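Local coordinates for protein putative rRNA methyltransferase (Sorangium cellulosum, PDB 4RWZ) that methylates 16S ribosomal RNA in the 30S subunit, probably at the N1 position of an adenine, and so confers aminoglycoside resistance, at residues 115-120 against 165-170; 23-28 against 46-51; 104-109 against 137-142; 59-64 against 80-85. One frame throughout, in Å; residues are numbered along the deposited sequence.

Interaction 1: residues 115-120 against 165-170; sequences VLPEAP and DALRPA
The pyrrolidine ring of Pro117 faces helix 160-172 with its CG and CD atoms, which lie against Ala170 and Leu167. CG presses on the methyl group of Ala170, CG to CB 3.4 Å, closer than carbons usually approach. CD packs against the CD2 methyl of Leu167 at 3.7 Å and also lies near the backbone carbonyl of Ala166, 3.9 Å from its O. The ring slides past the isobutyl group of Leu167, the two side chains running in opposite directions. The peptide bond before Pro117 is cis; Pro117 turns its ring toward the helix, whereas the side chain of Leu116 starts off away from it.

Leu167 starts with CG anti to its own carbonyl carbon (chi1 -66°), and its CD2 branch reaches over to the end of helix 108-115, packing 3.3 Å from the carbonyl O of Val115. The hydrogen bond to this oxygen comes from the indole NE1 of Trp162, one turn earlier in the helix. The methyl of Ala166 comes near the carbonyl of Leu116, CB to O 4.0 Å. No hydrogen bond crosses between 115-120 and 165-170, so the contact is made by packing alone.

Helix 160-172 has a wider pi-type turn at 165-167 and a kink where the N of Pro169 lacks a bond to the preceding turn. A cis-proline bend between two consecutive helices, 108-115 and 119-127, thus rests on a kinked helix that precedes strand 176-183, an edge strand of the Rossmann-like sheet of class I methyltransferases.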
loop_
_atom_site.group_PDB
_atom_site.type_symbol
_atom_site.label_atom_id
_atom_site.label_comp_id
_atom_site.label_asym_id
_atom_site.label_seq_id
_atom_site.Cartn_x
_atom_site.Cartn_y
_atom_site.Cartn_z
ATOM N N VAL A 115 3.570 7.965 -11.483
ATOM C CA VAL A 115 4.059 9.256 -12.021
ATOM C C VAL A 115 3.680 9.526 -13.471
ATOM O O VAL A 115 3.795 10.682 -13.916
ATOM C CB VAL A 115 5.578 9.474 -11.828
ATOM C CG1 VAL A 115 5.939 9.355 -10.322
ATOM C CG2 VAL A 115 6.390 8.490 -12.642
ATOM N N LEU A 116 3.288 8.493 -14.232
ATOM C CA LEU A 116 2.883 8.752 -15.624
ATOM C C LEU A 116 1.568 9.554 -15.705
ATOM O O LEU A 116 1.502 10.583 -16.415
ATOM C CB LEU A 116 2.857 7.465 -16.477
ATOM C CG LEU A 116 4.294 6.904 -16.654
ATOM C CD1 LEU A 116 4.332 5.579 -17.421
ATOM C CD2 LEU A 116 5.217 7.954 -17.273
ATOM N N PRO A 117 0.500 9.117 -15.022
ATOM C CA PRO A 117 0.261 7.880 -14.283
ATOM C C PRO A 117 -0.542 6.933 -15.135
ATOM O O PRO A 117 -0.884 7.241 -16.287
ATOM C CB PRO A 117 -0.581 8.352 -13.092
ATOM C CG PRO A 117 -1.493 9.397 -13.751
ATOM C CD PRO A 117 -0.607 10.083 -14.818
ATOM N N GLU A 118 -0.828 5.760 -14.571
ATOM C CA GLU A 118 -1.637 4.753 -15.255
ATOM C C GLU A 118 -2.970 4.584 -14.547
ATOM O O GLU A 118 -2.989 4.136 -13.408
ATOM C CB GLU A 118 -0.882 3.394 -15.325
ATOM C CG GLU A 118 0.436 3.523 -16.076
ATOM C CD GLU A 118 1.282 2.245 -15.914
ATOM O OE1 GLU A 118 0.673 1.206 -15.603
ATOM O OE2 GLU A 118 2.522 2.287 -16.046
ATOM N N ALA A 119 -4.072 4.935 -15.226
ATOM C CA ALA A 119 -5.412 4.924 -14.592
ATOM C C ALA A 119 -5.818 3.612 -13.908
ATOM O O ALA A 119 -6.366 3.633 -12.831
ATOM C CB ALA A 119 -6.574 5.419 -15.610
ATOM N N PRO A 120 -5.616 2.448 -14.567
ATOM C CA PRO A 120 -6.044 1.230 -13.881
ATOM C C PRO A 120 -5.322 1.030 -12.562
ATOM O O PRO A 120 -5.954 0.474 -11.690
ATOM C CB PRO A 120 -5.610 0.095 -14.860
ATOM C CG PRO A 120 -5.619 0.728 -16.163
ATOM C CD PRO A 120 -5.186 2.181 -15.953
ATOM N N ASP A 165 -0.396 19.368 -15.395
ATOM C CA ASP A 165 -1.043 18.794 -16.577
ATOM C C ASP A 165 -1.193 17.279 -16.503
ATOM O O ASP A 165 -2.169 16.707 -17.021
ATOM C CB ASP A 165 -0.249 19.122 -17.836
ATOM C CG ASP A 165 -0.809 20.291 -18.607
ATOM O OD1 ASP A 165 -2.047 20.445 -18.731
ATOM O OD2 ASP A 165 0.026 21.067 -19.110
ATOM N N ALA A 166 -0.228 16.597 -15.907
ATOM C CA ALA A 166 -0.322 15.155 -15.961
ATOM C C ALA A 166 -0.924 14.612 -14.711
ATOM O O ALA A 166 -1.800 13.766 -14.763
ATOM C CB ALA A 166 1.053 14.506 -16.168
ATOM N N LEU A 167 -0.415 15.040 -13.552
ATOM C CA LEU A 167 -0.789 14.309 -12.372
ATOM C C LEU A 167 -2.073 14.756 -11.719
ATOM O O LEU A 167 -2.939 13.933 -11.431
ATOM C CB LEU A 167 0.354 14.278 -11.336
ATOM C CG LEU A 167 1.606 13.510 -11.778
ATOM C CD1 LEU A 167 2.469 13.175 -10.585
ATOM C CD2 LEU A 167 1.252 12.251 -12.516
ATOM N N ARG A 168 -2.217 16.058 -11.439
ATOM C CA ARG A 168 -3.446 16.460 -10.764
ATOM C C ARG A 168 -4.733 15.991 -11.441
ATOM O O ARG A 168 -5.619 15.468 -10.761
ATOM C CB ARG A 168 -3.507 17.986 -10.484
ATOM C CG ARG A 168 -2.535 18.403 -9.426
ATOM C CD ARG A 168 -2.768 19.938 -9.064
ATOM N NE ARG A 168 -1.760 20.298 -8.093
ATOM C CZ ARG A 168 -1.892 19.983 -6.809
ATOM N NH1 ARG A 168 -3.004 19.326 -6.403
ATOM N NH2 ARG A 168 -0.935 20.302 -5.945
ATOM N N PRO A 169 -4.855 16.200 -12.773
ATOM C CA PRO A 169 -6.123 15.810 -13.391
ATOM C C PRO A 169 -6.322 14.298 -13.410
ATOM O O PRO A 169 -7.452 13.835 -13.195
ATOM C CB PRO A 169 -5.989 16.330 -14.834
ATOM C CG PRO A 169 -4.943 17.402 -14.781
ATOM C CD PRO A 169 -3.981 16.923 -13.720
ATOM N N ALA A 170 -5.240 13.554 -13.629
ATOM C CA ALA A 170 -5.314 12.101 -13.720
ATOM C C ALA A 170 -5.638 11.513 -12.340
ATOM O O ALA A 170 -6.412 10.546 -12.207
ATOM C CB ALA A 170 -4.017 11.554 -14.219
#

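Interaction 2: residues 23-28 against 46-51; sequences GHARVL and HPDTYC
His24 lies with one imidazole face across the side chain of Tyr50 in an edge-to-face pair, the edge of the phenol ring turned to the histidine face. The ring centroids are 5.3 Å apart and the planes meet at 61°. Tyr50 CD1 stands over the rim of the imidazole, 3.7 Å from His24 CE1, while Tyr50 CB makes a CH-pi contact over the same ring, 4.3 Å from its centroid. At the imidazole edge lies the carbonyl O of Pro47. His24 ND1 is hydrogen-bonded to the backbone O of Leu21, which helps fix how the ring is turned.

Beyond the histidine the backbones run as parallel strands, 23° apart in direction. Asp48 O opens the ladder by accepting from Arg26 N at 3.3 Å and, weakly, from Ala25 N. Arg26 O then takes Tyr50 N at 2.8 Å, and Tyr50 O takes Leu28 N at 2.9 Å, the alternation of a parallel ladder. The type I turn from His46 to Thr49 leads into the second strand.

On the face bearing Arg26, Thr49, Leu28 and Cys51, the Thr49 methyl, CG2, packs 3.8 Å from Leu28 CB; with OG1 beside the backbone N (chi1 -54°), CG2 falls anti to it. Further along, Leu28 CD2 meets Cys51 SG at 3.9 Å.

These strands begin and end the beta-alpha-beta unit of strand 26-31, helix 37-45 and strand 49-55. Helix 37-45 covers Leu28 and Cys51 through Ser42, helix 14-21 lies on Val27 and Tyr50, and strands 98-104 and 80-84 flank the pair in the sheet.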
loop_
_atom_site.group_PDB
_atom_site.type_symbol
_atom_site.label_atom_id
_atom_site.label_comp_id
_atom_site.label_asym_id
_atom_site.label_seq_id
_atom_site.Cartn_x
_atom_site.Cartn_y
_atom_site.Cartn_z
ATOM N N GLY A 23 -12.542 -2.874 17.113
ATOM C CA GLY A 23 -11.770 -2.401 18.251
ATOM C C GLY A 23 -10.698 -1.407 17.866
ATOM O O GLY A 23 -10.277 -0.593 18.684
ATOM N N HIS A 24 -10.242 -1.482 16.614
ATOM C CA HIS A 24 -9.219 -0.566 16.127
ATOM C C HIS A 24 -9.825 0.673 15.480
ATOM O O HIS A 24 -10.744 0.581 14.669
ATOM C CB HIS A 24 -8.313 -1.285 15.128
ATOM C CG HIS A 24 -7.641 -2.484 15.695
ATOM N ND1 HIS A 24 -8.188 -3.748 15.637
ATOM C CD2 HIS A 24 -6.454 -2.617 16.334
ATOM C CE1 HIS A 24 -7.380 -4.602 16.239
ATOM N NE2 HIS A 24 -6.310 -3.946 16.657
ATOM N N ALA A 25 -9.272 1.828 15.818
ATOM C CA ALA A 25 -9.788 3.095 15.339
ATOM C C ALA A 25 -9.376 3.409 13.894
ATOM O O ALA A 25 -10.077 4.133 13.191
ATOM C CB ALA A 25 -9.336 4.210 16.259
ATOM N N ARG A 26 -8.222 2.899 13.466
ATOM C CA ARG A 26 -7.684 3.219 12.139
ATOM C C ARG A 26 -7.150 1.983 11.460
ATOM O O ARG A 26 -6.852 0.979 12.124
ATOM C CB ARG A 26 -6.565 4.263 12.256
ATOM C CG ARG A 26 -7.076 5.674 12.674
ATOM C CD ARG A 26 -5.940 6.640 12.959
ATOM N NE ARG A 26 -5.167 7.019 11.778
ATOM C CZ ARG A 26 -5.545 7.936 10.886
ATOM N NH1 ARG A 26 -6.704 8.571 11.035
ATOM N NH2 ARG A 26 -4.765 8.220 9.846
ATOM N N VAL A 27 -7.020 2.074 10.139
ATOM C CA VAL A 27 -6.439 1.015 9.331
ATOM C C VAL A 27 -5.378 1.585 8.419
ATOM O O VAL A 27 -5.570 2.630 7.775
ATOM C CB VAL A 27 -7.514 0.340 8.440
ATOM C CG1 VAL A 27 -6.882 -0.755 7.542
ATOM C CG2 VAL A 27 -8.647 -0.220 9.304
ATOM N N LEU A 28 -4.231 0.912 8.386
ATOM C CA LEU A 28 -3.146 1.255 7.485
ATOM C C LEU A 28 -2.944 0.069 6.562
ATOM O O LEU A 28 -2.991 -1.079 7.020
ATOM C CB LEU A 28 -1.866 1.492 8.315
ATOM C CG LEU A 28 -0.521 1.425 7.633
ATOM C CD1 LEU A 28 -0.305 2.597 6.667
ATOM C CD2 LEU A 28 0.605 1.439 8.729
ATOM N N HIS A 46 1.659 2.171 16.728
ATOM C CA HIS A 46 0.266 2.613 16.712
ATOM C C HIS A 46 -0.671 1.496 17.089
ATOM O O HIS A 46 -1.257 0.875 16.202
ATOM C CB HIS A 46 -0.073 3.120 15.306
ATOM C CG HIS A 46 0.839 4.213 14.851
ATOM N ND1 HIS A 46 1.854 4.012 13.942
ATOM C CD2 HIS A 46 0.922 5.513 15.223
ATOM C CE1 HIS A 46 2.507 5.144 13.747
ATOM N NE2 HIS A 46 1.965 6.070 14.517
ATOM N N PRO A 47 -0.807 1.205 18.404
ATOM C CA PRO A 47 -1.616 0.051 18.829
ATOM C C PRO A 47 -3.105 0.222 18.481
ATOM O O PRO A 47 -3.860 -0.750 18.441
ATOM C CB PRO A 47 -1.416 0.010 20.361
ATOM C CG PRO A 47 -0.875 1.420 20.721
ATOM C CD PRO A 47 -0.060 1.812 19.524
ATOM N N ASP A 48 -3.499 1.438 18.150
ATOM C CA ASP A 48 -4.885 1.725 17.792
ATOM C C ASP A 48 -5.160 1.532 16.303
ATOM O O ASP A 48 -6.292 1.706 15.849
ATOM C CB ASP A 48 -5.287 3.139 18.243
ATOM C CG ASP A 48 -4.726 4.254 17.345
ATOM O OD1 ASP A 48 -3.787 4.047 16.519
ATOM O OD2 ASP A 48 -5.229 5.387 17.494
ATOM N N THR A 49 -4.117 1.190 15.550
ATOM C CA THR A 49 -4.249 1.016 14.103
ATOM C C THR A 49 -4.065 -0.442 13.725
ATOM O O THR A 49 -3.102 -1.093 14.174
ATOM C CB THR A 49 -3.208 1.913 13.379
ATOM O OG1 THR A 49 -3.358 3.279 13.847
ATOM C CG2 THR A 49 -3.289 1.802 11.818
ATOM N N TYR A 50 -4.987 -0.967 12.912
ATOM C CA TYR A 50 -4.802 -2.285 12.327
ATOM C C TYR A 50 -3.949 -2.110 11.076
ATOM O O TYR A 50 -4.337 -1.421 10.143
ATOM C CB TYR A 50 -6.169 -2.933 12.008
ATOM C CG TYR A 50 -6.078 -4.443 11.778
ATOM C CD1 TYR A 50 -5.955 -5.328 12.849
ATOM C CD2 TYR A 50 -6.103 -4.977 10.485
ATOM C CE1 TYR A 50 -5.869 -6.677 12.651
ATOM C CE2 TYR A 50 -6.017 -6.360 10.269
ATOM C CZ TYR A 50 -5.897 -7.206 11.371
ATOM O OH TYR A 50 -5.816 -8.593 11.224
ATOM N N CYS A 51 -2.781 -2.751 11.034
ATOM C CA CYS A 51 -1.779 -2.502 9.973
ATOM C C CYS A 51 -1.663 -3.715 9.086
ATOM O O CYS A 51 -1.416 -4.801 9.594
ATOM C CB CYS A 51 -0.432 -2.228 10.582
ATOM S SG CYS A 51 -0.482 -0.795 11.758
#

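Interaction 3: residues 104-109 against 137-142; sequences NFPWAS and ALLNQS
Hydrogen bonding between Phe105 and Leu138 continues the parallel pairing in which Asn104 faces Leu138: Phe105 N donates to Leu138 O at 2.9 Å, in the carbonyl plane though bent at the hydrogen (142°). Past this point the chains part, and a water bridges the gap between them, giving a hydrogen to Pro106 O at 2.8 Å and accepting from Asn140 N at 3.0 Å. Asn140 also forms an Asx turn. Its OD1 is gripped by Ser142 N at 2.9 Å and by Ser142 OG at 2.6 Å, which reach it from opposite faces of the amide plane, while ND2 is hydrogen-bonded to Thr206 OG1; both ends of the amide are therefore held.

Packing contacts come from Phe105, Pro106 and Asn104. The Phe105 ring meets Asn140 at its edge, in plane, Phe105 CD1 to Asn140 CB 3.5 Å, with ring and amide planes 70° apart. Phe105 reaches this place from a backbone of positive phi (54°). On the buried side Pro106 CG packs obliquely on Leu139 CD2 at 3.8 Å. Asn104 and Leu138 lie side by side, pointing the same way, with Asn104 OD1 4.0 Å from Leu138 CD2.

Strand 133-139 lies between strands 98-104 and 207-213, bonded to the latter through Ala137 and Leu139. Helix 108-115, entered through its N-cap Trp107, covers Leu139 with Leu111, Leu114 and Val115.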
loop_
_atom_site.group_PDB
_atom_site.type_symbol
_atom_site.label_atom_id
_atom_site.label_comp_id
_atom_site.label_asym_id
_atom_site.label_seq_id
_atom_site.Cartn_x
_atom_site.Cartn_y
_atom_site.Cartn_z
ATOM N N ASN A 104 5.937 2.452 -0.201
ATOM C CA ASN A 104 7.303 2.840 0.190
ATOM C C ASN A 104 8.290 2.266 -0.792
ATOM O O ASN A 104 8.495 1.061 -0.802
ATOM C CB ASN A 104 7.630 2.256 1.560
ATOM C CG ASN A 104 6.840 2.915 2.654
ATOM O OD1 ASN A 104 6.772 4.127 2.686
ATOM N ND2 ASN A 104 6.213 2.130 3.531
ATOM N N PHE A 105 8.895 3.126 -1.598
ATOM C CA PHE A 105 9.881 2.683 -2.597
ATOM C C PHE A 105 9.377 1.602 -3.542
ATOM O O PHE A 105 9.990 0.533 -3.663
ATOM C CB PHE A 105 11.168 2.219 -1.905
ATOM C CG PHE A 105 11.768 3.301 -1.038
ATOM C CD1 PHE A 105 12.307 4.429 -1.627
ATOM C CD2 PHE A 105 11.773 3.203 0.335
ATOM C CE1 PHE A 105 12.846 5.466 -0.844
ATOM C CE2 PHE A 105 12.318 4.244 1.107
ATOM C CZ PHE A 105 12.849 5.359 0.490
ATOM N N PRO A 106 8.264 1.873 -4.229
ATOM C CA PRO A 106 7.735 0.886 -5.189
ATOM C C PRO A 106 8.761 0.609 -6.306
ATOM O O PRO A 106 9.504 1.504 -6.685
ATOM C CB PRO A 106 6.514 1.622 -5.815
ATOM C CG PRO A 106 6.821 3.095 -5.626
ATOM C CD PRO A 106 7.480 3.113 -4.212
ATOM N N TRP A 107 8.798 -0.596 -6.822
ATOM C CA TRP A 107 9.679 -0.904 -7.945
ATOM C C TRP A 107 9.254 -0.117 -9.203
ATOM O O TRP A 107 8.175 0.478 -9.226
ATOM C CB TRP A 107 9.595 -2.389 -8.239
ATOM C CG TRP A 107 10.371 -3.233 -7.252
ATOM C CD1 TRP A 107 11.113 -2.812 -6.185
ATOM C CD2 TRP A 107 10.465 -4.650 -7.287
ATOM N NE1 TRP A 107 11.679 -3.919 -5.548
ATOM C CE2 TRP A 107 11.294 -5.051 -6.218
ATOM C CE3 TRP A 107 9.930 -5.622 -8.135
ATOM C CZ2 TRP A 107 11.603 -6.417 -5.971
ATOM C CZ3 TRP A 107 10.245 -6.955 -7.894
ATOM C CH2 TRP A 107 11.073 -7.328 -6.823
ATOM N N ALA A 108 10.079 -0.157 -10.245
ATOM C CA ALA A 108 9.901 0.783 -11.375
ATOM C C ALA A 108 8.526 0.754 -12.026
ATOM O O ALA A 108 8.000 1.781 -12.478
ATOM C CB ALA A 108 10.965 0.535 -12.413
ATOM N N SER A 109 7.960 -0.440 -12.130
ATOM C CA SER A 109 6.669 -0.563 -12.820
ATOM C C SER A 109 5.559 0.199 -12.103
ATOM O O SER A 109 4.765 0.886 -12.732
ATOM C CB SER A 109 6.286 -2.021 -12.944
ATOM O OG SER A 109 6.922 -2.528 -14.099
ATOM N N ALA A 137 3.115 8.110 -0.883
ATOM C CA ALA A 137 4.087 7.364 -1.682
ATOM C C ALA A 137 5.477 7.990 -1.491
ATOM O O ALA A 137 5.641 9.230 -1.581
ATOM C CB ALA A 137 3.679 7.354 -3.162
ATOM N N LEU A 138 6.467 7.129 -1.254
ATOM C CA LEU A 138 7.873 7.560 -1.191
ATOM C C LEU A 138 8.534 7.022 -2.444
ATOM O O LEU A 138 8.674 5.798 -2.594
ATOM C CB LEU A 138 8.603 6.984 0.008
ATOM C CG LEU A 138 8.471 7.802 1.294
ATOM C CD1 LEU A 138 9.115 9.182 1.153
ATOM C CD2 LEU A 138 7.018 7.957 1.654
ATOM N N LEU A 139 8.964 7.920 -3.320
ATOM C CA LEU A 139 9.313 7.543 -4.694
ATOM C C LEU A 139 10.811 7.756 -4.911
ATOM O O LEU A 139 11.319 8.844 -4.652
ATOM C CB LEU A 139 8.523 8.379 -5.714
ATOM C CG LEU A 139 6.984 8.343 -5.622
ATOM C CD1 LEU A 139 6.360 9.192 -6.727
ATOM C CD2 LEU A 139 6.494 6.914 -5.642
ATOM N N ASN A 140 11.506 6.760 -5.445
ATOM C CA ASN A 140 12.942 6.884 -5.588
ATOM C C ASN A 140 13.280 6.035 -6.807
ATOM O O ASN A 140 12.769 4.913 -6.948
ATOM C CB ASN A 140 13.593 6.355 -4.307
ATOM C CG ASN A 140 15.099 6.421 -4.335
ATOM O OD1 ASN A 140 15.740 5.718 -5.102
ATOM N ND2 ASN A 140 15.669 7.297 -3.510
ATOM N N GLN A 141 14.095 6.596 -7.707
ATOM C CA GLN A 141 14.375 5.963 -8.983
ATOM C C GLN A 141 15.517 4.979 -8.962
ATOM O O GLN A 141 15.838 4.384 -9.993
ATOM C CB GLN A 141 14.647 7.036 -10.044
ATOM C CG GLN A 141 13.438 7.863 -10.319
ATOM C CD GLN A 141 13.603 8.714 -11.529
ATOM O OE1 GLN A 141 14.511 8.502 -12.333
ATOM N NE2 GLN A 141 12.728 9.701 -11.671
ATOM N N SER A 142 16.069 4.736 -7.794
ATOM C CA SER A 142 17.145 3.741 -7.663
ATOM C C SER A 142 16.630 2.339 -7.305
ATOM O O SER A 142 17.429 1.420 -7.091
ATOM C CB SER A 142 18.230 4.221 -6.688
ATOM O OG SER A 142 17.802 4.209 -5.321
HETATM O O HOH W 1 10.375 4.069 -5.931
#

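Interaction 4: residues 59-64 against 80-85; sequences ERMREV and ALFVVA
Val64 and Met61 set the start of helix 62-68 on Phe82 of edge strand 80-84, closing the beta-alpha-beta unit of strand 49-55, helix 62-68 and strand 80-84 in this Rossmann-like methyltransferase. Val64 crosses Phe82 at about a right angle. Its CG1 sits over the middle of one ring face, 3.7 Å from the centroid and 14° off the normal, a CH-pi contact, while CG2 reaches the ring end, 3.5 Å from Phe82 CZ. A chi1 of 70° puts CG1 between the backbone N and carbonyl carbon of Val64, with CG2 anti to that N, which turns both methyls to the ring.

Met61, the N-cap residue, comes to the same ring at its edge instead of its face. Its sulfur lies there, SD 5.2 Å from the centroid and 77° off the normal, a Met-aromatic contact, and also rests against Phe82 CB at 3.8 Å. No hydrogen bond joins 59-64 to 80-85. Val39 of helix 37-45 touches Phe82 too, extending the same buried cluster.

A bend at chi3 of Met61 carries the terminal methyl down the strand, where CE lies 3.9 Å from Val84 CG2 and 3.4 Å from the carbonyl O of Val83.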
loop_
_atom_site.group_PDB
_atom_site.type_symbol
_atom_site.label_atom_id
_atom_site.label_comp_id
_atom_site.label_asym_id
_atom_site.label_seq_id
_atom_site.Cartn_x
_atom_site.Cartn_y
_atom_site.Cartn_z
ATOM N N GLU A 59 6.349 -15.626 0.380
ATOM C CA GLU A 59 7.618 -16.062 1.009
ATOM C C GLU A 59 8.384 -14.848 1.543
ATOM O O GLU A 59 9.124 -14.964 2.519
ATOM C CB GLU A 59 8.485 -16.911 0.062
ATOM C CG GLU A 59 9.529 -16.172 -0.774
ATOM C CD GLU A 59 9.027 -15.740 -2.175
ATOM O OE1 GLU A 59 7.977 -16.266 -2.636
ATOM O OE2 GLU A 59 9.712 -14.916 -2.843
ATOM N N ARG A 60 8.156 -13.652 0.968
ATOM C CA ARG A 60 8.884 -12.493 1.478
ATOM C C ARG A 60 8.431 -12.130 2.880
ATOM O O ARG A 60 9.201 -11.500 3.632
ATOM C CB ARG A 60 8.627 -11.225 0.590
ATOM C CG ARG A 60 9.310 -11.358 -0.792
ATOM C CD ARG A 60 9.097 -10.074 -1.639
ATOM N NE ARG A 60 9.712 -10.220 -2.987
ATOM C CZ ARG A 60 9.069 -10.015 -4.147
ATOM N NH1 ARG A 60 7.776 -9.756 -4.162
ATOM N NH2 ARG A 60 9.710 -10.167 -5.308
ATOM N N MET A 61 7.167 -12.447 3.190
ATOM C CA MET A 61 6.536 -12.052 4.480
ATOM C C MET A 61 6.546 -13.221 5.475
ATOM O O MET A 61 5.965 -13.116 6.539
ATOM C CB MET A 61 5.083 -11.619 4.247
ATOM C CG MET A 61 5.005 -10.417 3.338
ATOM S SD MET A 61 3.315 -9.875 2.988
ATOM C CE MET A 61 2.750 -11.295 2.025
ATOM N N ARG A 62 7.203 -14.317 5.138
ATOM C CA ARG A 62 7.164 -15.517 6.003
ATOM C C ARG A 62 7.621 -15.156 7.415
ATOM O O ARG A 62 6.966 -15.481 8.416
ATOM C CB ARG A 62 8.081 -16.602 5.454
ATOM C CG ARG A 62 8.195 -17.801 6.439
ATOM C CD ARG A 62 9.428 -18.677 6.159
ATOM N NE ARG A 62 10.682 -17.943 6.369
ATOM C CZ ARG A 62 11.169 -17.592 7.570
ATOM N NH1 ARG A 62 10.518 -17.871 8.710
ATOM N NH2 ARG A 62 12.319 -16.937 7.633
ATOM N N GLU A 63 8.769 -14.504 7.475
ATOM C CA GLU A 63 9.396 -14.258 8.771
ATOM C C GLU A 63 8.598 -13.329 9.664
ATOM O O GLU A 63 8.333 -13.589 10.886
ATOM C CB GLU A 63 10.812 -13.712 8.572
ATOM C CG GLU A 63 11.421 -13.259 9.910
ATOM C CD GLU A 63 12.834 -12.629 9.763
ATOM O OE1 GLU A 63 13.485 -12.775 8.705
ATOM O OE2 GLU A 63 13.259 -11.965 10.721
ATOM N N VAL A 64 8.276 -12.175 9.099
ATOM C CA VAL A 64 7.523 -11.193 9.865
ATOM C C VAL A 64 6.139 -11.683 10.234
ATOM O O VAL A 64 5.660 -11.357 11.324
ATOM C CB VAL A 64 7.386 -9.813 9.105
ATOM C CG1 VAL A 64 6.462 -9.944 7.905
ATOM C CG2 VAL A 64 6.815 -8.772 10.047
ATOM N N ALA A 80 -1.255 -6.566 13.440
ATOM C CA ALA A 80 -0.584 -6.656 12.145
ATOM C C ALA A 80 -1.120 -7.850 11.382
ATOM O O ALA A 80 -1.408 -8.904 11.959
ATOM C CB ALA A 80 0.928 -6.800 12.318
ATOM N N LEU A 81 -1.220 -7.682 10.071
ATOM C CA LEU A 81 -1.678 -8.756 9.194
ATOM C C LEU A 81 -0.893 -8.692 7.892
ATOM O O LEU A 81 -0.618 -7.588 7.393
ATOM C CB LEU A 81 -3.169 -8.575 8.848
ATOM C CG LEU A 81 -3.817 -9.742 8.073
ATOM C CD1 LEU A 81 -3.862 -10.972 8.987
ATOM C CD2 LEU A 81 -5.223 -9.274 7.643
ATOM N N PHE A 82 -0.574 -9.866 7.323
ATOM C CA PHE A 82 0.164 -9.946 6.035
ATOM C C PHE A 82 -0.618 -10.719 4.991
ATOM O O PHE A 82 -1.035 -11.829 5.261
ATOM C CB PHE A 82 1.549 -10.561 6.288
ATOM C CG PHE A 82 2.334 -9.649 7.199
ATOM C CD1 PHE A 82 2.991 -8.540 6.677
ATOM C CD2 PHE A 82 2.290 -9.842 8.559
ATOM C CE1 PHE A 82 3.623 -7.633 7.532
ATOM C CE2 PHE A 82 2.914 -8.936 9.434
ATOM C CZ PHE A 82 3.613 -7.856 8.896
ATOM N N VAL A 83 -0.825 -10.098 3.833
ATOM C CA VAL A 83 -1.758 -10.552 2.804
ATOM C C VAL A 83 -1.023 -10.743 1.484
ATOM O O VAL A 83 -0.204 -9.916 1.097
ATOM C CB VAL A 83 -2.877 -9.488 2.632
ATOM C CG1 VAL A 83 -3.760 -9.761 1.382
ATOM C CG2 VAL A 83 -3.714 -9.477 3.941
ATOM N N VAL A 84 -1.289 -11.844 0.804
ATOM C CA VAL A 84 -0.615 -12.092 -0.448
ATOM C C VAL A 84 -1.498 -11.645 -1.628
ATOM O O VAL A 84 -2.566 -12.247 -1.897
ATOM C CB VAL A 84 -0.307 -13.632 -0.624
ATOM C CG1 VAL A 84 0.465 -13.836 -1.876
ATOM C CG2 VAL A 84 0.492 -14.125 0.597
ATOM N N ALA A 85 -1.052 -10.615 -2.342
ATOM C CA ALA A 85 -1.809 -10.100 -3.501
ATOM C C ALA A 85 -0.920 -9.177 -4.334
ATOM O O ALA A 85 0.028 -8.574 -3.839
ATOM C CB ALA A 85 -3.066 -9.348 -3.050
#

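Along the chain, interaction 2 closes first, interaction 4 follows, and interactions 3 and 1 interlock, their segments alternating. Interactions 2, 3 and 4 all reach the one mixed sheet. Interactions 2 and 4 use adjacent strands, 49-55 and 80-84, and touch with centres 18 Å apart; Cys51 O probably accepts from Leu81 N. Interactions 3 and 1 meet where Val115 packs on Leu139, centres 16 Å apart. Trp107 against Arg60 links interactions 3 and 4, whereas interactions 1 and 2 lie on opposite sides of the chain's centre, about 30 Å between centres. Interaction 2 pairs strands in one half of the sheet, interaction 3 in the other; interactions 4 and 1 set helical segments beside them.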